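Vacuolar aminopeptidase 1 (Saccharomyces cerevisiae, PDB 5JGF) removes N-terminal amino acids, preferably neutral or hydrophobic ones, from peptides in the yeast vacuole as a dizinc enzyme, and is the major cargo of the cytoplasm-to-vacuole targeting pathway. Local coordinates at residues Q13-F18 and P259-R264; Y26-F31 and S90-L95; C266-M271 and K447-G452. One frame throughout, in Å; residues are numbered along the deposited sequence.

All three contacts are buried in the catalytic part of one subunit, and none makes a hydrogen bond between its two segments. Interactions 1 and 3 both use helix 261-278: its start receives phenylalanine rings from helix 7-21, and its next turns meet the C-terminal helix 448-468 through an alanine, a glycine and a valine. F268 in interaction 3 also touches F15 and F18, so the two share one aromatic cluster. Interaction 2 joins helix 25-38 to the chain just after strand 86-91 by valines alone. Interactions 1 and 2 adjoin the zinc ions and carry their polar ligands, D262 and H91; interaction 3 packs apolar side chains and bare backbone, farther from the metals.

Interaction 1: Q13-F18 and P259-R264; sequences QEFIDF and PRLDDR. With ZN (zinc ion), chain K; ZN (zinc ion), chain L.
F15 and F18, about one turn apart on helix 7-21, present their ring edges to L261 and R264, at the start of helix 261-278. This is the turn of the M18 aminopeptidase fold that carries D262, the aspartate bridging the two zinc ions. The CG of F15 stands anti to the backbone N (chi1 177°), which swings the ring toward the zinc-bearing segment, although the bond to CB does not point there, and its far edge does the touching. On one side of that edge CE2 meets the CD2 methyl of L261 at 3.4 Å, a tight fit in the plane of the ring, with the two side chains crossing at about a right angle. On the other side, CE1 of F15 lies 3.5 Å from the carbonyl O of R264, close to the ring plane, where the slightly positive C-H rim would suit the oxygen. With an alanine here, L261 CD2 and this carbonyl would probably lose their shared ring edge, and a gap would be likely to open between helix 7-21 and the zinc-bearing turn. F18 reaches the same R264 carbonyl O more loosely, its CE2 3.9 Å away, and touches the base of the arginine through R264 CB. Beyond CB the arginine runs extended away from the rings, and its NE donates to the V92 carbonyl while NH1 donates to P23 O; the buried guanidinium is thus tied to the backbone. On the metal side, a cis peptide joins D262 to D263. H91 and D344 also bind the zinc ion of chain K, and E299 and H438 that of chain L. The carboxylate of D262 spans the pair, OD1 lying 2.0 Å from the chain K zinc and OD2 2.0 Å from the chain L zinc.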
loop_
_atom_site.group_PDB
_atom_site.type_symbol
_atom_site.label_atom_id
_atom_site.label_comp_id
_atom_site.label_asym_id
_atom_site.label_seq_id
_atom_site.Cartn_x
_atom_site.Cartn_y
_atom_site.Cartn_z
ATOM N N GLN D 13 6.430 39.105 39.060
ATOM C CA GLN D 13 7.840 39.404 38.824
ATOM C C GLN D 13 8.735 38.550 39.715
ATOM O O GLN D 13 9.794 38.092 39.282
ATOM C CB GLN D 13 8.136 40.885 39.081
ATOM C CG GLN D 13 7.675 41.823 37.974
ATOM C CD GLN D 13 8.248 41.452 36.615
ATOM O OE1 GLN D 13 9.444 41.182 36.480
ATOM N NE2 GLN D 13 7.395 41.444 35.599
ATOM N N GLU D 14 8.318 38.344 40.962
ATOM C CA GLU D 14 9.099 37.524 41.881
ATOM C C GLU D 14 9.193 36.114 41.315
ATOM O O GLU D 14 10.242 35.475 41.395
ATOM C CB GLU D 14 8.445 37.471 43.265
ATOM C CG GLU D 14 8.602 38.735 44.097
ATOM C CD GLU D 14 10.057 39.104 44.337
ATOM O OE1 GLU D 14 10.872 38.197 44.609
ATOM O OE2 GLU D 14 10.382 40.309 44.265
ATOM N N PHE D 15 8.091 35.630 40.747
ATOM C CA PHE D 15 8.072 34.293 40.165
ATOM C C PHE D 15 9.044 34.216 38.989
ATOM O O PHE D 15 9.813 33.261 38.869
ATOM C CB PHE D 15 6.661 33.926 39.687
ATOM C CG PHE D 15 6.588 32.586 38.998
ATOM C CD1 PHE D 15 6.841 31.413 39.703
ATOM C CD2 PHE D 15 6.298 32.502 37.638
ATOM C CE1 PHE D 15 6.811 30.167 39.060
ATOM C CE2 PHE D 15 6.266 31.265 36.987
ATOM C CZ PHE D 15 6.523 30.097 37.700
ATOM N N ILE D 16 9.005 35.217 38.116
ATOM C CA ILE D 16 9.900 35.245 36.960
ATOM C C ILE D 16 11.359 35.199 37.419
ATOM O O ILE D 16 12.172 34.452 36.866
ATOM C CB ILE D 16 9.648 36.505 36.094
ATOM C CG1 ILE D 16 8.330 36.340 35.326
ATOM C CG2 ILE D 16 10.821 36.745 35.143
ATOM C CD1 ILE D 16 7.901 37.572 34.553
ATOM N N ASP D 17 11.687 35.990 38.437
ATOM C CA ASP D 17 13.051 36.007 38.961
ATOM C C ASP D 17 13.420 34.647 39.553
ATOM O O ASP D 17 14.536 34.167 39.372
ATOM C CB ASP D 17 13.209 37.098 40.025
ATOM C CG ASP D 17 13.045 38.494 39.457
ATOM O OD1 ASP D 17 13.242 38.664 38.233
ATOM O OD2 ASP D 17 12.735 39.425 40.234
ATOM N N PHE D 18 12.472 34.033 40.255
ATOM C CA PHE D 18 12.671 32.721 40.867
ATOM C C PHE D 18 13.029 31.689 39.798
ATOM O O PHE D 18 13.995 30.939 39.939
ATOM C CB PHE D 18 11.389 32.313 41.612
ATOM C CG PHE D 18 11.217 30.826 41.793
ATOM C CD1 PHE D 18 12.047 30.106 42.645
ATOM C CD2 PHE D 18 10.189 30.154 41.135
ATOM C CE1 PHE D 18 11.854 28.733 42.843
ATOM C CE2 PHE D 18 9.986 28.788 41.323
ATOM C CZ PHE D 18 10.819 28.074 42.180
ATOM N N PRO D 259 10.043 29.671 31.114
ATOM C CA PRO D 259 10.346 28.248 30.995
ATOM C C PRO D 259 10.082 27.510 32.300
ATOM O O PRO D 259 9.971 28.122 33.366
ATOM C CB PRO D 259 11.827 28.247 30.654
ATOM C CG PRO D 259 12.335 29.389 31.509
ATOM C CD PRO D 259 11.282 30.462 31.260
ATOM N N ARG D 260 9.955 26.192 32.187
ATOM C CA ARG D 260 9.782 25.314 33.335
ATOM C C ARG D 260 8.610 25.619 34.278
ATOM O O ARG D 260 8.735 25.464 35.491
ATOM C CB ARG D 260 11.114 25.288 34.104
ATOM C CG ARG D 260 12.329 25.053 33.175
ATOM C CD ARG D 260 13.684 25.124 33.888
ATOM N NE ARG D 260 14.044 26.469 34.345
ATOM C CZ ARG D 260 14.655 27.393 33.605
ATOM N NH1 ARG D 260 14.937 28.581 34.131
ATOM N NH2 ARG D 260 14.995 27.139 32.347
ATOM N N LEU D 261 7.471 26.033 33.721
ATOM C CA LEU D 261 6.286 26.327 34.531
ATOM C C LEU D 261 5.737 25.058 35.202
ATOM O O LEU D 261 5.261 25.095 36.328
ATOM C CB LEU D 261 5.193 26.977 33.669
ATOM C CG LEU D 261 5.459 28.358 33.066
ATOM C CD1 LEU D 261 4.187 28.868 32.400
ATOM C CD2 LEU D 261 5.898 29.329 34.163
ATOM N N ASP D 262 5.799 23.940 34.495
ATOM C CA ASP D 262 5.336 22.660 35.012
ATOM C C ASP D 262 6.504 22.017 35.772
ATOM O O ASP D 262 7.485 21.629 35.142
ATOM C CB ASP D 262 4.949 21.775 33.816
ATOM C CG ASP D 262 4.482 20.383 34.212
ATOM O OD1 ASP D 262 4.360 20.090 35.413
ATOM O OD2 ASP D 262 4.204 19.569 33.302
ATOM N N ASP D 263 6.456 21.923 37.105
ATOM C CA ASP D 263 5.348 22.367 37.963
ATOM C C ASP D 263 5.858 23.387 39.006
ATOM O O ASP D 263 5.352 23.462 40.125
ATOM C CB ASP D 263 4.743 21.117 38.646
ATOM C CG ASP D 263 3.520 21.420 39.510
ATOM O OD1 ASP D 263 2.742 22.333 39.169
ATOM O OD2 ASP D 263 3.314 20.726 40.535
ATOM N N ARG D 264 6.863 24.174 38.641
ATOM C CA ARG D 264 7.416 25.155 39.571
ATOM C C ARG D 264 6.436 26.304 39.773
ATOM O O ARG D 264 6.540 27.074 40.734
ATOM C CB ARG D 264 8.775 25.641 39.053
ATOM C CG ARG D 264 9.824 24.534 39.168
ATOM C CD ARG D 264 11.086 24.734 38.342
ATOM N NE ARG D 264 11.889 23.518 38.436
ATOM C CZ ARG D 264 13.076 23.340 37.867
ATOM N NH1 ARG D 264 13.621 24.311 37.149
ATOM N NH2 ARG D 264 13.715 22.182 38.003
HETATM ZN ZN ZN K . 3.416 18.519 36.182
HETATM ZN ZN ZN L . 4.807 17.649 33.243
HETATM O O HOH W 1 1.507 18.897 34.747
HETATM O O HOH W 2 3.942 16.923 35.015
#

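Interaction 2: Y26-F31 and S90-L95; sequences YHVVSF and SHVDAL. With ZN (zinc ion), chain K.
V28 and V29 of helix 25-38 pack against V92, the residue that follows zinc ligand H91 where strand 86-91 runs into the active-site loop. With chi1 at 172°, CG1 of V28 lies opposite the backbone N and faces V92, meeting its CG1 at 3.8 Å, the two side chains sliding past each other in opposite directions. V29 adds a looser touch, its CG2 4.3 Å from CG2 of V92, so both methyls of V92 face the helix. Strand 86-91 lies inside the mixed central sheet of this alpha/beta metallopeptidase, and the H91-V92-D93 sequence is the His-X-Asp pattern known from related dizinc exopeptidases. H91 binds the zinc ion of chain K through NE2 at 2.1 Å, while its ND1-H points to the D93 carbonyl O, 3.0 Å away and near the plane of the imidazole, with an N-H...O angle of 137°. A weaker bond from ND1 to D93 OD2 also restrains the rotation of the ring. The D93 carboxylate is itself fixed: OD1 accepts from E299 N and is bonded to Y119 OH, and OD2 accepts from E298 N.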
loop_
_atom_site.group_PDB
_atom_site.type_symbol
_atom_site.label_atom_id
_atom_site.label_comp_id
_atom_site.label_asym_id
_atom_site.label_seq_id
_atom_site.Cartn_x
_atom_site.Cartn_y
_atom_site.Cartn_z
ATOM N N TYR D 26 17.841 21.324 41.870
ATOM C CA TYR D 26 18.709 21.605 43.014
ATOM C C TYR D 26 18.595 23.059 43.462
ATOM O O TYR D 26 18.500 23.334 44.660
ATOM C CB TYR D 26 20.169 21.310 42.669
ATOM C CG TYR D 26 20.466 19.847 42.449
ATOM C CD1 TYR D 26 20.412 18.937 43.505
ATOM C CD2 TYR D 26 20.803 19.371 41.183
ATOM C CE1 TYR D 26 20.692 17.585 43.306
ATOM C CE2 TYR D 26 21.081 18.023 40.972
ATOM C CZ TYR D 26 21.024 17.138 42.034
ATOM O OH TYR D 26 21.292 15.803 41.825
ATOM N N HIS D 27 18.614 23.989 42.505
ATOM C CA HIS D 27 18.511 25.414 42.835
ATOM C C HIS D 27 17.154 25.734 43.439
ATOM O O HIS D 27 17.059 26.499 44.397
ATOM C CB HIS D 27 18.704 26.304 41.596
ATOM C CG HIS D 27 20.088 26.272 41.028
ATOM N ND1 HIS D 27 20.470 25.387 40.043
ATOM C CD2 HIS D 27 21.186 27.013 41.313
ATOM C CE1 HIS D 27 21.742 25.582 39.746
ATOM N NE2 HIS D 27 22.201 26.564 40.502
ATOM N N VAL D 28 16.102 25.155 42.866
ATOM C CA VAL D 28 14.741 25.386 43.345
ATOM C C VAL D 28 14.569 24.977 44.805
ATOM O O VAL D 28 14.002 25.720 45.605
ATOM C CB VAL D 28 13.714 24.629 42.472
ATOM C CG1 VAL D 28 12.324 24.713 43.095
ATOM C CG2 VAL D 28 13.690 25.234 41.069
ATOM N N VAL D 29 15.048 23.786 45.140
ATOM C CA VAL D 29 14.966 23.299 46.511
ATOM C C VAL D 29 15.795 24.195 47.430
ATOM O O VAL D 29 15.348 24.548 48.520
ATOM C CB VAL D 29 15.460 21.841 46.606
ATOM C CG1 VAL D 29 15.612 21.434 48.066
ATOM C CG2 VAL D 29 14.472 20.913 45.903
ATOM N N SER D 30 16.988 24.577 46.976
ATOM C CA SER D 30 17.881 25.434 47.749
ATOM C C SER D 30 17.209 26.766 47.986
ATOM O O SER D 30 17.329 27.335 49.061
ATOM C CB SER D 30 19.193 25.641 46.991
ATOM O OG SER D 30 20.131 26.342 47.775
ATOM N N PHE D 31 16.521 27.271 46.967
ATOM C CA PHE D 31 15.802 28.543 47.063
ATOM C C PHE D 31 14.740 28.500 48.158
ATOM O O PHE D 31 14.632 29.420 48.972
ATOM C CB PHE D 31 15.111 28.858 45.728
ATOM C CG PHE D 31 14.148 30.016 45.794
ATOM C CD1 PHE D 31 14.591 31.326 45.629
ATOM C CD2 PHE D 31 12.793 29.793 46.028
ATOM C CE1 PHE D 31 13.692 32.399 45.693
ATOM C CE2 PHE D 31 11.889 30.858 46.095
ATOM C CZ PHE D 31 12.341 32.162 45.926
ATOM N N SER D 90 3.375 19.029 45.296
ATOM C CA SER D 90 3.703 19.465 43.941
ATOM C C SER D 90 5.064 18.908 43.549
ATOM O O SER D 90 5.781 18.361 44.391
ATOM C CB SER D 90 3.748 20.995 43.870
ATOM O OG SER D 90 2.495 21.562 44.208
ATOM N N HIS D 91 5.429 19.031 42.277
ATOM C CA HIS D 91 6.736 18.537 41.871
ATOM C C HIS D 91 7.635 19.667 41.401
ATOM O O HIS D 91 7.181 20.620 40.767
ATOM C CB HIS D 91 6.610 17.408 40.821
ATOM C CG HIS D 91 6.103 17.842 39.478
ATOM N ND1 HIS D 91 6.944 18.237 38.460
ATOM C CD2 HIS D 91 4.854 17.842 38.955
ATOM C CE1 HIS D 91 6.236 18.457 37.365
ATOM N NE2 HIS D 91 4.965 18.223 37.639
ATOM N N VAL D 92 8.911 19.577 41.762
ATOM C CA VAL D 92 9.872 20.605 41.400
ATOM C C VAL D 92 10.783 20.239 40.241
ATOM O O VAL D 92 11.588 21.057 39.811
ATOM C CB VAL D 92 10.736 21.014 42.612
ATOM C CG1 VAL D 92 9.916 21.875 43.558
ATOM C CG2 VAL D 92 11.247 19.775 43.334
ATOM N N ASP D 93 10.680 19.009 39.744
ATOM C CA ASP D 93 11.495 18.640 38.597
ATOM C C ASP D 93 10.744 19.154 37.373
ATOM O O ASP D 93 9.519 19.281 37.398
ATOM C CB ASP D 93 11.686 17.118 38.496
ATOM C CG ASP D 93 10.377 16.362 38.304
ATOM O OD1 ASP D 93 10.316 15.496 37.397
ATOM O OD2 ASP D 93 9.418 16.614 39.062
ATOM N N ALA D 94 11.481 19.486 36.321
ATOM C CA ALA D 94 10.870 19.961 35.085
ATOM C C ALA D 94 11.612 19.330 33.919
ATOM O O ALA D 94 12.765 18.918 34.064
ATOM C CB ALA D 94 10.959 21.473 34.996
ATOM N N LEU D 95 10.956 19.241 32.768
ATOM C CA LEU D 95 11.608 18.670 31.597
ATOM C C LEU D 95 12.918 19.407 31.371
ATOM O O LEU D 95 12.974 20.637 31.463
ATOM C CB LEU D 95 10.718 18.803 30.358
ATOM C CG LEU D 95 9.956 17.536 29.958
ATOM C CD1 LEU D 95 9.032 17.112 31.095
ATOM C CD2 LEU D 95 9.157 17.796 28.685
HETATM ZN ZN ZN K . 3.416 18.519 36.182
HETATM O O HOH W 1 1.507 18.897 34.747
HETATM O O HOH W 2 3.942 16.923 35.015
#

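Interaction 3: C266-M271 and K447-G452; sequences CSFAAM and KDVGLG
V449 and G452, on one face of helix 448-468, meet F268 and A269 of helix 261-278 in a helix-helix packing beside the central sheet of the M18 fold, which V453 and F456 continue on A269 farther along the same helix. The two short helical segments run at 45° to each other, their axes 9.0 Å apart. At V449 the CG1 methyl, trans to the main-chain N (chi1 174°), comes to the edge of the F268 ring, near its plane, equidistant from CD2 and CE2 at 4.1 Å. The same ring also packs edge-to-face with F15 and meets F18 of helix 7-21, so V449 closes one side of an aromatic cluster. The backbone of V449 takes part as well, its O lying 4.2 Å from the A269 CB methyl. One turn on, G452 brings bare backbone to the contact, its CA 5.7 Å from the CA of A269. A beta carbon on G452 would point toward A269 and would probably crowd both its CB and the carbonyl O of D448. With no side chain between the helices at this point, A269 CB rests directly on G452 C, at 4.2 Å.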
loop_
_atom_site.group_PDB
_atom_site.type_symbol
_atom_site.label_atom_id
_atom_site.label_comp_id
_atom_site.label_asym_id
_atom_site.label_seq_id
_atom_site.Cartn_x
_atom_site.Cartn_y
_atom_site.Cartn_z
ATOM N N CYS D 266 3.097 25.918 40.350
ATOM C CA CYS D 266 2.310 25.523 41.519
ATOM C C CYS D 266 3.195 25.405 42.757
ATOM O O CYS D 266 2.774 25.743 43.862
ATOM C CB CYS D 266 1.611 24.180 41.286
ATOM S SG CYS D 266 0.150 24.272 40.241
ATOM N N SER D 267 4.413 24.907 42.575
ATOM C CA SER D 267 5.331 24.757 43.702
ATOM C C SER D 267 5.603 26.107 44.355
ATOM O O SER D 267 5.535 26.234 45.577
ATOM C CB SER D 267 6.647 24.124 43.245
ATOM O OG SER D 267 6.446 22.767 42.886
ATOM N N PHE D 268 5.901 27.112 43.537
ATOM C CA PHE D 268 6.176 28.461 44.035
ATOM C C PHE D 268 4.939 29.042 44.723
ATOM O O PHE D 268 5.020 29.549 45.848
ATOM C CB PHE D 268 6.588 29.370 42.874
ATOM C CG PHE D 268 6.916 30.782 43.284
ATOM C CD1 PHE D 268 8.190 31.112 43.744
ATOM C CD2 PHE D 268 5.954 31.787 43.197
ATOM C CE1 PHE D 268 8.503 32.428 44.108
ATOM C CE2 PHE D 268 6.256 33.104 43.559
ATOM C CZ PHE D 268 7.533 33.423 44.014
ATOM N N ALA D 269 3.796 28.967 44.046
ATOM C CA ALA D 269 2.554 29.493 44.603
ATOM C C ALA D 269 2.202 28.818 45.927
ATOM O O ALA D 269 1.769 29.481 46.870
ATOM C CB ALA D 269 1.411 29.315 43.606
ATOM N N ALA D 270 2.383 27.501 45.998
ATOM C CA ALA D 270 2.073 26.772 47.225
ATOM C C ALA D 270 3.017 27.143 48.370
ATOM O O ALA D 270 2.572 27.339 49.503
ATOM C CB ALA D 270 2.119 25.264 46.972
ATOM N N MET D 271 4.313 27.241 48.083
ATOM C CA MET D 271 5.284 27.590 49.120
ATOM C C MET D 271 5.088 29.016 49.629
ATOM O O MET D 271 5.174 29.269 50.834
ATOM C CB MET D 271 6.719 27.434 48.608
ATOM C CG MET D 271 7.215 25.998 48.539
ATOM S SD MET D 271 7.107 25.094 50.117
ATOM C CE MET D 271 7.802 26.217 51.217
ATOM N N LYS D 447 -1.798 37.195 36.063
ATOM C CA LYS D 447 -2.430 37.259 37.386
ATOM C C LYS D 447 -2.517 35.891 38.073
ATOM O O LYS D 447 -2.812 35.799 39.266
ATOM C CB LYS D 447 -3.866 37.805 37.280
ATOM C CG LYS D 447 -4.029 39.309 37.154
ATOM C CD LYS D 447 -5.467 39.724 37.505
ATOM C CE LYS D 447 -5.837 39.274 38.924
ATOM N NZ LYS D 447 -7.136 39.857 39.369
ATOM N N ASP D 448 -2.268 34.827 37.321
ATOM C CA ASP D 448 -2.392 33.483 37.869
ATOM C C ASP D 448 -1.470 33.069 39.011
ATOM O O ASP D 448 -1.866 32.276 39.864
ATOM C CB ASP D 448 -2.351 32.466 36.724
ATOM C CG ASP D 448 -3.664 32.431 35.957
ATOM O OD1 ASP D 448 -3.655 32.470 34.709
ATOM O OD2 ASP D 448 -4.721 32.370 36.618
ATOM N N VAL D 449 -0.253 33.595 39.055
ATOM C CA VAL D 449 0.634 33.260 40.165
ATOM C C VAL D 449 -0.041 33.779 41.440
ATOM O O VAL D 449 -0.184 33.052 42.425
ATOM C CB VAL D 449 2.018 33.935 40.018
ATOM C CG1 VAL D 449 2.856 33.679 41.264
ATOM C CG2 VAL D 449 2.734 33.389 38.786
ATOM N N GLY D 450 -0.477 35.035 41.395
ATOM C CA GLY D 450 -1.137 35.641 42.541
ATOM C C GLY D 450 -2.445 34.968 42.915
ATOM O O GLY D 450 -2.733 34.771 44.096
ATOM N N LEU D 451 -3.252 34.619 41.917
ATOM C CA LEU D 451 -4.525 33.965 42.192
ATOM C C LEU D 451 -4.269 32.589 42.811
ATOM O O LEU D 451 -5.048 32.117 43.643
ATOM C CB LEU D 451 -5.345 33.838 40.903
ATOM C CG LEU D 451 -5.846 35.170 40.326
ATOM C CD1 LEU D 451 -6.436 34.945 38.943
ATOM C CD2 LEU D 451 -6.888 35.782 41.256
ATOM N N GLY D 452 -3.171 31.956 42.404
ATOM C CA GLY D 452 -2.821 30.653 42.942
ATOM C C GLY D 452 -2.448 30.775 44.410
ATOM O O GLY D 452 -2.948 30.029 45.256
#